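Local coordinates for IPT/TIG domain-containing protein (Bacteroides thetaiotaomicron, PDB 3TC9), which probably serves as an auxiliary nutrient-binding protein, built from an immunoglobulin-like IPT/TIG domain and a six-bladed beta-propeller, at residues D77-L82 with T95-F101; Y153-Q158 with K180-W186; T261-I266 with R305-P309; T375-S381 with L392-F398. One frame throughout, in Å; residues are numbered along the deposited sequence.

Contact 1 (D77-L82 with T95-F101); sequences DGDIKL and TEANEKF
K81 and E96 face each other as an antiparallel non-hydrogen-bonded pair in the beta hairpin of strands 80-85 and 91-96, part of the immunoglobulin-like IPT/TIG domain. Their side chains run alongside each other on one face of the sheet. A bend at the last torsion of K81 (chi4 -69°) then brings NZ to OE1 of E96 at 3.2 Å, a salt bridge whose hydrogen bond is weak. In the adjoining pair, L82 with T95, both backbone bonds form, T95 N to L82 O measuring 2.9 Å. On the other face the methyl CG2 of T95 packs against CB of L82 at 3.9 Å. A97 N still donates to I80 O, and the CB atoms of A97 and I80 touch at 3.9 Å, but N98 and E99 then swing outward. One water bridges this departure, accepting from I80 N and donating to the carbonyl oxygens of A97 and E99. The second segment rejoins the first at G78, where F101 N reaches G78 O at 2.7 Å.

In the next shell, I80 and F101 both rest on M34, while L82 and T95 share I20, so strands 19-28 and 33-39 back the hairpin. The backbones of D79 and K81 bond to G53 and T51. A side chain at G78 would collide with the F101 carbonyl: G78 CA already lies 3.3 Å from F101 O in a C-H...O contact.

Contact 2 (Y153-Q158 with K180-W186); sequences YLVGEQ and KVRTICW. With EDO (1,2-ethanediol), chain U; PO4 (phosphate ion), chain Q.
The seam between two successive propeller blades is formed here, strand 151-156 meeting strand 181-186, the first strand of the next sheet. The short strand axes run at 160° and 6.1 Å apart, yet only one bridge joins the segments: V181 N donates to E157 O at 3.0 Å, and the return bond from E157 N to V181 O is weak. V155 CG1 presses on I184 CG1 at 3.4 Å, tighter than a normal carbon contact. V155 CG1 also meets V181 CG1 at 3.6 Å. At the far end Y153 and W186 form an offset edge-to-face pair, the edge of W186 toward the face of Y153, with the centroid of the W186 six-membered ring 5.8 Å from that of Y153 and the planes at 61°; F216 meets both rings, and W186 NE1 bonds to S143.

R182 bends back through its chi2 and chi3, and its NE makes a weak bond of 3.3 Å to O1 of an ethanediol. E157 OE2 lies 4.4 Å from R182 NE but well out of the guanidinium plane, so only charge acts between them; E157 OE1 has its salt bridge with R418. R182 NH1 forms salt bridges with D198 and E272, and an alanine here would probably leave these two carboxylates without that shared cation. Q158 NE2 donates to phosphate O2 at 3.0 Å, joined by H159, R418 and R421. Both small molecules probably come from the crystallisation liquor. Such packing of an antiparallel sheet on the edge strand of its successor is that of a six-bladed beta-propeller.

Contact 3 (T261-I266 with R305-P309); sequences TPLFTI and RLTTP
The outermost strands of two consecutive propeller blades, 260-265 and 305-312, pass each other here; segments 261-266 and 305-309 run 12° apart, end to end. Their closest CA atoms, those of F264 and T308, are 7.0 Å apart, beyond the spacing of a beta ladder, so the side chains do the joining. F264 has the largest share of the buried surface. With CG between the backbone N and the carbonyl carbon (chi1 44°), its ring reaches across. P309 CD sits over one face of that ring, 4.0 Å from the centroid and 26° off the normal, a CH-pi contact offset toward the rim. At the ring edge, CE2 of F264 lies 3.4 Å from L306 O, near the ring plane, and CZ of F264 meets L306 CB at 4.0 Å. I266 CD1 abuts P309 CG at 3.8 Å.

The extended chain of R305 carries its guanidinium to T261, whose methyl CG2 is 3.7 Å from NH2 of R305, while L263 CD1 lies over one guanidinium face. Within its own blade, L306 packs on I275 and F277. With no hydrogen bond or salt bridge between the segments, shape fit and dispersion probably supply most of the cohesion.

Contact 4 (T375-S381 with L392-F398); sequences TFAGRGS and LRQEARF
L392 overlaps the ring of F376: its methyl CD2 sits over one face, 3.8 Å from the centroid and 20° off the normal, in a CH-pi contact displaced toward the rim. The ring is carried there by F376 CG standing anti to the backbone N (chi1 -179°). L392 CG also touches A377 CB at 3.8 Å, and F398 turns an edge toward A377 and G378.

R393 folds back at chi2 and chi3, laying one face of its guanidinium against T375, with CB of T375 3.7 Å above the plane. A water in that plane accepts from R393 NE at 2.9 Å and donates to the carbonyl oxygens of G378 and R393. With an alanine in place of R393, this water would probably lose its donor and T375 the flat group covering its side chain.

Backbone bonds tie the two loops: G378 N to L392 O at 2.8 Å, G380 N to A396 O, and S381 N to Q394 O. The hydroxyl OG of S381 donates to E395 O at 2.7 Å, in the carbonyl plane and on a lone pair. At G380 any side chain would run into the E395 backbone.

F376 and A377 form a classic beta bulge opposite I364, where the chain turns a corner. L392, A396 and F398 rest on V109 of strand 107-113, and F376, A377 and L392 on I426 of strand 422-428.

In the fold
Contact 1 alone lies in the IPT/TIG domain, its centre 51 Å from that of contact 2 and 63 Å from that of contact 3, on the opposite side of the chain's centre from both. It pairs neighbouring strands of one sheet, whereas contacts 2 and 3 join strands of successive propeller sheets and contact 4 sets segment 375-381 against a loop of the next sheet. Contact 2 is the most buried, mixing tight apolar packing with charged groups. Contact 3, at the surface, relies on side-chain packing without hydrogen bonds. Contact 4, partly buried, shares backbone bonds and bridging water with contact 1, and a CH-pi contact over a phenylalanine face with contact 3.

Contact 1 (D77-L82 with T95-F101)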
# COMPACT_ATOMS: atom_id res chain seq x y z
N ASP B 77 -15.40 6.76 -17.01
CA ASP B 77 -16.59 7.48 -16.52
C ASP B 77 -17.86 6.62 -16.49
O ASP B 77 -18.78 6.91 -15.72
CB ASP B 77 -16.87 8.74 -17.38
CG ASP B 77 -15.71 9.71 -17.47
OD1 ASP B 77 -14.95 9.84 -16.46
OD2 ASP B 77 -15.56 10.37 -18.53
N GLY B 78 -17.94 5.61 -17.35
CA GLY B 78 -19.08 4.71 -17.40
C GLY B 78 -20.39 5.31 -17.90
O GLY B 78 -21.40 4.61 -17.87
N ASP B 79 -20.41 6.59 -18.36
CA ASP B 79 -21.64 7.19 -18.91
C ASP B 79 -21.93 6.54 -20.27
O ASP B 79 -21.03 6.43 -21.09
CB ASP B 79 -21.58 8.74 -18.99
CG ASP B 79 -20.52 9.33 -19.91
OD1 ASP B 79 -19.31 9.19 -19.59
OD2 ASP B 79 -20.91 9.99 -20.92
N ILE B 80 -23.15 6.04 -20.46
CA ILE B 80 -23.58 5.32 -21.66
C ILE B 80 -24.50 6.17 -22.55
O ILE B 80 -25.59 6.56 -22.14
CB ILE B 80 -24.26 3.96 -21.30
CG1 ILE B 80 -23.32 3.06 -20.49
CG2 ILE B 80 -24.78 3.24 -22.56
CD1 ILE B 80 -24.00 2.12 -19.67
N LYS B 81 -24.05 6.38 -23.81
CA LYS B 81 -24.79 7.09 -24.85
C LYS B 81 -25.05 6.14 -26.00
O LYS B 81 -24.22 5.28 -26.27
CB LYS B 81 -24.02 8.32 -25.34
CG LYS B 81 -23.79 9.39 -24.27
CD LYS B 81 -23.15 10.61 -24.90
CE LYS B 81 -22.77 11.67 -23.89
NZ LYS B 81 -23.95 12.32 -23.27
N LEU B 82 -26.21 6.25 -26.63
CA LEU B 82 -26.59 5.44 -27.80
C LEU B 82 -27.17 6.36 -28.89
O LEU B 82 -27.99 7.23 -28.61
CB LEU B 82 -27.59 4.33 -27.42
CG LEU B 82 -28.10 3.41 -28.55
CD1 LEU B 82 -28.51 2.09 -28.01
CD2 LEU B 82 -29.30 4.00 -29.27
N THR B 95 -30.05 8.87 -27.38
CA THR B 95 -30.52 8.58 -26.02
C THR B 95 -29.31 8.38 -25.10
O THR B 95 -28.16 8.38 -25.54
CB THR B 95 -31.53 7.39 -26.00
OG1 THR B 95 -32.16 7.33 -24.72
CG2 THR B 95 -30.89 6.05 -26.29
N GLU B 96 -29.58 8.29 -23.81
CA GLU B 96 -28.57 8.13 -22.78
C GLU B 96 -29.13 7.26 -21.65
O GLU B 96 -30.34 7.29 -21.39
CB GLU B 96 -28.20 9.53 -22.25
CG GLU B 96 -26.81 9.64 -21.65
CD GLU B 96 -26.35 11.04 -21.28
OE1 GLU B 96 -26.80 12.03 -21.91
OE2 GLU B 96 -25.49 11.14 -20.37
N ALA B 97 -28.26 6.50 -20.98
CA ALA B 97 -28.66 5.70 -19.82
C ALA B 97 -28.73 6.59 -18.57
O ALA B 97 -27.98 7.56 -18.48
CB ALA B 97 -27.68 4.56 -19.61
N ASN B 98 -29.63 6.27 -17.61
CA ASN B 98 -29.73 7.06 -16.38
C ASN B 98 -28.60 6.78 -15.38
O ASN B 98 -28.25 7.63 -14.58
CB ASN B 98 -31.05 6.83 -15.67
CG ASN B 98 -32.21 7.44 -16.37
OD1 ASN B 98 -33.17 6.75 -16.71
ND2 ASN B 98 -32.14 8.74 -16.60
N GLU B 99 -28.09 5.56 -15.40
CA GLU B 99 -27.03 5.13 -14.51
C GLU B 99 -25.71 4.98 -15.26
O GLU B 99 -25.69 4.68 -16.45
CB GLU B 99 -27.39 3.78 -13.86
CG GLU B 99 -28.42 3.85 -12.77
CD GLU B 99 -28.37 2.66 -11.84
OE1 GLU B 99 -29.02 1.64 -12.16
OE2 GLU B 99 -27.66 2.73 -10.81
N LYS B 100 -24.62 5.17 -14.56
CA LYS B 100 -23.27 5.00 -15.09
C LYS B 100 -22.79 3.58 -14.82
O LYS B 100 -23.13 3.01 -13.78
CB LYS B 100 -22.32 6.02 -14.43
CG LYS B 100 -22.55 7.46 -14.85
CD LYS B 100 -21.52 8.37 -14.17
CE LYS B 100 -21.65 9.83 -14.58
NZ LYS B 100 -20.81 10.18 -15.76
N PHE B 101 -22.01 3.01 -15.75
CA PHE B 101 -21.39 1.69 -15.60
C PHE B 101 -20.16 1.84 -14.65
O PHE B 101 -19.43 2.84 -14.75
CB PHE B 101 -20.98 1.15 -16.98
CG PHE B 101 -20.12 -0.08 -16.98
CD1 PHE B 101 -20.67 -1.35 -16.84
CD2 PHE B 101 -18.73 0.02 -17.14
CE1 PHE B 101 -19.86 -2.49 -16.83
CE2 PHE B 101 -17.93 -1.12 -17.16
CZ PHE B 101 -18.50 -2.36 -17.01
O HOH W 1 -24.96 6.35 -18.47

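Contact 2 (Y153-Q158 with K180-W186)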
# COMPACT_ATOMS: atom_id res chain seq x y z
N TYR B 153 19.34 2.07 -14.92
CA TYR B 153 20.46 1.47 -15.64
C TYR B 153 20.15 0.04 -16.04
O TYR B 153 19.37 -0.65 -15.36
CB TYR B 153 21.75 1.52 -14.80
CG TYR B 153 22.29 2.93 -14.64
CD1 TYR B 153 23.14 3.48 -15.59
CD2 TYR B 153 21.91 3.73 -13.57
CE1 TYR B 153 23.61 4.78 -15.48
CE2 TYR B 153 22.39 5.03 -13.43
CZ TYR B 153 23.25 5.55 -14.38
OH TYR B 153 23.73 6.83 -14.25
N LEU B 154 20.77 -0.40 -17.13
CA LEU B 154 20.63 -1.76 -17.65
C LEU B 154 21.98 -2.25 -18.19
O LEU B 154 22.76 -1.44 -18.68
CB LEU B 154 19.52 -1.86 -18.74
CG LEU B 154 19.71 -1.13 -20.10
CD1 LEU B 154 20.47 -2.01 -21.13
CD2 LEU B 154 18.38 -0.79 -20.73
N VAL B 155 22.22 -3.56 -18.13
CA VAL B 155 23.40 -4.21 -18.70
C VAL B 155 22.86 -5.20 -19.72
O VAL B 155 21.75 -5.70 -19.53
CB VAL B 155 24.40 -4.84 -17.68
CG1 VAL B 155 25.11 -3.76 -16.88
CG2 VAL B 155 23.73 -5.86 -16.77
N GLY B 156 23.60 -5.46 -20.79
CA GLY B 156 23.10 -6.29 -21.87
C GLY B 156 24.01 -7.37 -22.39
O GLY B 156 24.00 -7.63 -23.59
N GLU B 157 24.75 -8.06 -21.48
CA GLU B 157 25.70 -9.13 -21.80
C GLU B 157 26.78 -8.57 -22.73
O GLU B 157 27.56 -7.72 -22.29
CB GLU B 157 25.02 -10.40 -22.36
CG GLU B 157 24.50 -11.33 -21.27
CD GLU B 157 23.58 -12.46 -21.67
OE1 GLU B 157 23.37 -12.69 -22.89
OE2 GLU B 157 23.07 -13.15 -20.75
N GLN B 158 26.78 -8.97 -24.01
CA GLN B 158 27.75 -8.46 -24.98
C GLN B 158 27.40 -7.02 -25.42
O GLN B 158 28.28 -6.31 -25.89
CB GLN B 158 27.88 -9.40 -26.20
CG GLN B 158 26.68 -9.43 -27.16
CD GLN B 158 25.71 -10.55 -26.91
OE1 GLN B 158 25.47 -10.99 -25.77
NE2 GLN B 158 25.08 -11.00 -27.96
N LYS B 180 30.65 -10.03 -21.61
CA LYS B 180 29.41 -10.63 -21.09
C LYS B 180 29.04 -10.06 -19.70
O LYS B 180 29.24 -10.72 -18.68
CB LYS B 180 29.54 -12.16 -21.04
CG LYS B 180 28.22 -12.92 -21.00
CD LYS B 180 28.50 -14.41 -20.85
CE LYS B 180 27.25 -15.26 -20.88
NZ LYS B 180 27.48 -16.60 -20.29
N VAL B 181 28.47 -8.83 -19.67
CA VAL B 181 28.06 -8.17 -18.43
C VAL B 181 26.75 -8.80 -17.89
O VAL B 181 25.73 -8.81 -18.57
CB VAL B 181 27.92 -6.65 -18.58
CG1 VAL B 181 27.88 -6.00 -17.21
CG2 VAL B 181 29.07 -6.09 -19.42
N ARG B 182 26.80 -9.29 -16.64
CA ARG B 182 25.71 -10.05 -16.04
C ARG B 182 24.83 -9.27 -15.07
O ARG B 182 23.62 -9.44 -15.09
CB ARG B 182 26.28 -11.28 -15.30
CG ARG B 182 27.04 -12.27 -16.20
CD ARG B 182 26.18 -12.83 -17.33
NE ARG B 182 24.98 -13.50 -16.82
CZ ARG B 182 24.89 -14.81 -16.59
NH1 ARG B 182 25.91 -15.61 -16.87
NH2 ARG B 182 23.76 -15.33 -16.13
N THR B 183 25.44 -8.50 -14.17
CA THR B 183 24.70 -7.79 -13.14
C THR B 183 25.22 -6.39 -12.90
O THR B 183 26.30 -6.03 -13.38
CB THR B 183 24.72 -8.58 -11.76
OG1 THR B 183 26.05 -8.72 -11.26
CG2 THR B 183 24.00 -9.93 -11.80
N ILE B 184 24.41 -5.63 -12.13
CA ILE B 184 24.62 -4.29 -11.60
C ILE B 184 24.25 -4.31 -10.15
O ILE B 184 23.15 -4.75 -9.78
CB ILE B 184 23.78 -3.17 -12.29
CG1 ILE B 184 23.70 -3.27 -13.80
CG2 ILE B 184 24.16 -1.74 -11.80
CD1 ILE B 184 22.33 -2.95 -14.31
N CYS B 185 25.14 -3.77 -9.32
CA CYS B 185 24.83 -3.50 -7.93
C CYS B 185 25.58 -2.23 -7.50
O CYS B 185 26.30 -1.63 -8.30
CB CYS B 185 25.07 -4.69 -7.00
SG CYS B 185 26.77 -5.29 -6.94
N TRP B 186 25.26 -1.74 -6.31
CA TRP B 186 25.76 -0.46 -5.84
C TRP B 186 26.42 -0.58 -4.50
O TRP B 186 26.02 -1.42 -3.69
CB TRP B 186 24.58 0.53 -5.74
CG TRP B 186 23.83 0.70 -7.03
CD1 TRP B 186 22.82 -0.08 -7.51
CD2 TRP B 186 24.04 1.73 -8.00
NE1 TRP B 186 22.39 0.39 -8.73
CE2 TRP B 186 23.12 1.50 -9.06
CE3 TRP B 186 24.92 2.82 -8.09
CZ2 TRP B 186 23.06 2.32 -10.19
CZ3 TRP B 186 24.85 3.63 -9.21
CH2 TRP B 186 23.92 3.39 -10.23
C1 EDO U . 21.78 -12.44 -16.27
O1 EDO U . 22.60 -11.68 -15.39
C2 EDO U . 20.41 -12.52 -15.62
O2 EDO U . 19.43 -11.92 -16.46
P PO4 Q . 21.78 -11.40 -29.50
O1 PO4 Q . 20.38 -12.02 -29.89
O2 PO4 Q . 22.67 -12.52 -28.86
O3 PO4 Q . 21.59 -10.21 -28.51
O4 PO4 Q . 22.53 -10.80 -30.75

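Contact 3 (T261-I266 with R305-P309)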
# COMPACT_ATOMS: atom_id res chain seq x y z
N THR B 261 36.99 -13.54 0.74
CA THR B 261 36.86 -14.73 1.56
C THR B 261 36.00 -15.73 0.82
O THR B 261 34.85 -15.40 0.49
CB THR B 261 36.27 -14.37 2.94
OG1 THR B 261 37.06 -13.34 3.53
CG2 THR B 261 36.18 -15.57 3.88
N PRO B 262 36.48 -16.97 0.56
CA PRO B 262 35.58 -17.99 -0.03
C PRO B 262 34.59 -18.43 1.05
O PRO B 262 34.99 -18.63 2.21
CB PRO B 262 36.53 -19.11 -0.48
CG PRO B 262 37.93 -18.65 -0.11
CD PRO B 262 37.79 -17.55 0.90
N LEU B 263 33.28 -18.50 0.73
CA LEU B 263 32.30 -18.81 1.77
C LEU B 263 31.83 -20.27 1.78
O LEU B 263 32.10 -20.99 2.74
CB LEU B 263 31.09 -17.88 1.65
CG LEU B 263 30.95 -16.79 2.72
CD1 LEU B 263 32.28 -16.15 3.09
CD2 LEU B 263 29.97 -15.73 2.27
N PHE B 264 31.10 -20.68 0.75
CA PHE B 264 30.54 -22.02 0.63
C PHE B 264 30.28 -22.34 -0.83
O PHE B 264 30.12 -21.43 -1.65
CB PHE B 264 29.23 -22.17 1.44
CG PHE B 264 28.23 -21.03 1.34
CD1 PHE B 264 27.40 -20.91 0.23
CD2 PHE B 264 28.11 -20.09 2.35
CE1 PHE B 264 26.49 -19.85 0.13
CE2 PHE B 264 27.20 -19.04 2.25
CZ PHE B 264 26.40 -18.93 1.13
N THR B 265 30.22 -23.64 -1.12
CA THR B 265 29.89 -24.22 -2.42
C THR B 265 28.37 -24.53 -2.37
O THR B 265 27.88 -24.91 -1.29
CB THR B 265 30.84 -25.44 -2.62
OG1 THR B 265 31.90 -25.08 -3.50
CG2 THR B 265 30.13 -26.71 -3.10
N ILE B 266 27.63 -24.35 -3.48
CA ILE B 266 26.19 -24.64 -3.49
C ILE B 266 25.94 -26.15 -3.57
O ILE B 266 25.24 -26.69 -2.70
CB ILE B 266 25.41 -23.88 -4.61
CG1 ILE B 266 25.57 -22.32 -4.52
CG2 ILE B 266 23.91 -24.29 -4.66
CD1 ILE B 266 25.30 -21.64 -3.16
N ARG B 305 27.87 -12.39 7.41
CA ARG B 305 28.01 -13.34 6.31
C ARG B 305 26.74 -14.08 5.97
O ARG B 305 25.93 -14.39 6.85
CB ARG B 305 29.04 -14.41 6.65
CG ARG B 305 30.49 -13.99 6.55
CD ARG B 305 31.35 -14.99 7.29
NE ARG B 305 32.75 -14.58 7.33
CZ ARG B 305 33.77 -15.43 7.30
NH1 ARG B 305 33.56 -16.74 7.21
NH2 ARG B 305 35.02 -14.98 7.35
N LEU B 306 26.60 -14.45 4.68
CA LEU B 306 25.56 -15.33 4.22
C LEU B 306 25.89 -16.72 4.77
O LEU B 306 27.07 -17.02 4.98
CB LEU B 306 25.51 -15.34 2.68
CG LEU B 306 24.72 -14.22 2.01
CD1 LEU B 306 24.85 -14.31 0.50
CD2 LEU B 306 23.26 -14.25 2.42
N THR B 307 24.89 -17.55 5.04
CA THR B 307 25.18 -18.88 5.60
C THR B 307 24.68 -19.98 4.65
O THR B 307 24.02 -19.67 3.67
CB THR B 307 24.54 -19.01 6.99
OG1 THR B 307 23.13 -18.85 6.87
CG2 THR B 307 25.10 -18.00 8.00
N THR B 308 24.97 -21.25 4.98
CA THR B 308 24.61 -22.48 4.24
C THR B 308 23.18 -22.39 3.69
O THR B 308 22.24 -22.29 4.48
CB THR B 308 24.78 -23.74 5.14
OG1 THR B 308 26.06 -23.69 5.78
CG2 THR B 308 24.64 -25.05 4.36
N PRO B 309 23.05 -22.39 2.33
CA PRO B 309 21.71 -22.27 1.70
C PRO B 309 20.86 -23.53 1.72
O PRO B 309 21.37 -24.65 1.75
CB PRO B 309 22.05 -21.93 0.23
CG PRO B 309 23.49 -21.68 0.19
CD PRO B 309 24.10 -22.43 1.30

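Contact 4 (T375-S381 with L392-F398)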
# COMPACT_ATOMS: atom_id res chain seq x y z
N THR B 375 2.31 -17.91 -11.79
CA THR B 375 2.71 -17.19 -12.99
C THR B 375 1.96 -15.87 -13.00
O THR B 375 0.74 -15.84 -12.87
CB THR B 375 2.48 -18.04 -14.23
OG1 THR B 375 3.30 -19.19 -14.07
CG2 THR B 375 2.81 -17.29 -15.56
N PHE B 376 2.70 -14.79 -13.16
CA PHE B 376 2.11 -13.47 -13.17
C PHE B 376 1.69 -13.04 -14.56
O PHE B 376 0.57 -12.54 -14.73
CB PHE B 376 3.11 -12.46 -12.57
CG PHE B 376 2.66 -11.02 -12.47
CD1 PHE B 376 1.50 -10.68 -11.77
CD2 PHE B 376 3.43 -9.99 -13.01
CE1 PHE B 376 1.12 -9.34 -11.63
CE2 PHE B 376 3.06 -8.66 -12.86
CZ PHE B 376 1.92 -8.34 -12.14
N ALA B 377 2.59 -13.18 -15.55
CA ALA B 377 2.34 -12.65 -16.89
C ALA B 377 3.08 -13.42 -17.93
O ALA B 377 4.16 -13.93 -17.67
CB ALA B 377 2.77 -11.19 -16.97
N GLY B 378 2.48 -13.49 -19.11
CA GLY B 378 3.07 -14.19 -20.25
C GLY B 378 2.30 -15.44 -20.57
O GLY B 378 1.36 -15.80 -19.85
N ARG B 379 2.71 -16.10 -21.67
CA ARG B 379 2.14 -17.34 -22.18
C ARG B 379 0.66 -17.15 -22.60
O ARG B 379 -0.09 -18.10 -22.64
CB ARG B 379 2.30 -18.51 -21.17
CG ARG B 379 3.73 -18.71 -20.71
CD ARG B 379 3.85 -19.76 -19.64
NE ARG B 379 3.58 -21.12 -20.14
CZ ARG B 379 4.49 -21.93 -20.65
NH1 ARG B 379 5.75 -21.53 -20.77
NH2 ARG B 379 4.16 -23.15 -21.05
N GLY B 380 0.29 -15.94 -22.99
CA GLY B 380 -1.05 -15.66 -23.50
C GLY B 380 -1.18 -16.05 -24.96
O GLY B 380 -0.25 -16.61 -25.54
N SER B 381 -2.35 -15.76 -25.55
CA SER B 381 -2.65 -15.99 -26.97
C SER B 381 -2.36 -17.41 -27.45
O SER B 381 -1.93 -17.61 -28.60
CB SER B 381 -1.88 -15.01 -27.86
OG SER B 381 -1.98 -13.66 -27.44
N LEU B 392 -2.44 -9.86 -18.97
CA LEU B 392 -1.26 -10.56 -18.39
C LEU B 392 -1.22 -12.05 -18.69
O LEU B 392 -0.17 -12.53 -19.10
CB LEU B 392 -1.23 -10.35 -16.88
CG LEU B 392 -0.39 -9.18 -16.36
CD1 LEU B 392 -0.82 -7.88 -16.98
CD2 LEU B 392 -0.52 -9.07 -14.84
N ARG B 393 -2.34 -12.77 -18.55
CA ARG B 393 -2.37 -14.21 -18.77
C ARG B 393 -3.08 -14.65 -20.04
O ARG B 393 -2.71 -15.68 -20.57
CB ARG B 393 -3.02 -14.91 -17.57
CG ARG B 393 -2.24 -14.75 -16.26
CD ARG B 393 -0.83 -15.33 -16.26
NE ARG B 393 -0.79 -16.74 -16.67
CZ ARG B 393 -0.97 -17.77 -15.85
NH1 ARG B 393 -1.19 -17.58 -14.55
NH2 ARG B 393 -0.93 -19.01 -16.32
N GLN B 394 -4.08 -13.90 -20.53
CA GLN B 394 -4.87 -14.26 -21.72
C GLN B 394 -4.25 -13.83 -23.05
O GLN B 394 -4.39 -14.56 -24.03
CB GLN B 394 -6.29 -13.69 -21.61
CG GLN B 394 -7.15 -14.32 -20.49
CD GLN B 394 -7.08 -15.84 -20.54
OE1 GLN B 394 -7.58 -16.50 -21.48
NE2 GLN B 394 -6.41 -16.43 -19.56
N GLU B 395 -3.54 -12.70 -23.09
CA GLU B 395 -3.01 -12.14 -24.34
C GLU B 395 -1.50 -11.98 -24.37
O GLU B 395 -0.87 -12.31 -25.40
CB GLU B 395 -3.63 -10.73 -24.60
CG GLU B 395 -5.14 -10.72 -24.74
CD GLU B 395 -5.77 -9.37 -25.04
OE1 GLU B 395 -5.49 -8.40 -24.30
OE2 GLU B 395 -6.64 -9.32 -25.94
N ALA B 396 -0.92 -11.42 -23.31
CA ALA B 396 0.50 -11.06 -23.27
C ALA B 396 1.49 -12.22 -23.53
O ALA B 396 1.30 -13.33 -23.05
CB ALA B 396 0.84 -10.40 -21.95
N ARG B 397 2.54 -11.93 -24.33
CA ARG B 397 3.64 -12.83 -24.61
C ARG B 397 4.94 -12.09 -24.59
O ARG B 397 5.01 -10.93 -25.02
CB ARG B 397 3.50 -13.51 -25.96
CG ARG B 397 2.62 -14.71 -25.92
CD ARG B 397 1.91 -14.70 -27.23
NE ARG B 397 2.15 -15.90 -27.99
CZ ARG B 397 1.81 -16.06 -29.26
NH1 ARG B 397 1.28 -15.05 -29.95
NH2 ARG B 397 2.01 -17.22 -29.86
N PHE B 398 5.98 -12.78 -24.13
CA PHE B 398 7.38 -12.34 -24.09
C PHE B 398 8.21 -13.32 -24.87
O PHE B 398 7.74 -14.41 -25.16
CB PHE B 398 7.90 -12.27 -22.65
CG PHE B 398 7.07 -11.42 -21.73
CD1 PHE B 398 7.24 -10.03 -21.70
CD2 PHE B 398 6.12 -12.00 -20.89
CE1 PHE B 398 6.46 -9.25 -20.84
CE2 PHE B 398 5.34 -11.21 -20.06
CZ PHE B 398 5.53 -9.84 -20.02
O HOH W 2 -0.59 -19.42 -11.86
O HOH W 3 -0.85 -17.35 -19.52
O HOH W 4 5.03 -15.42 -23.11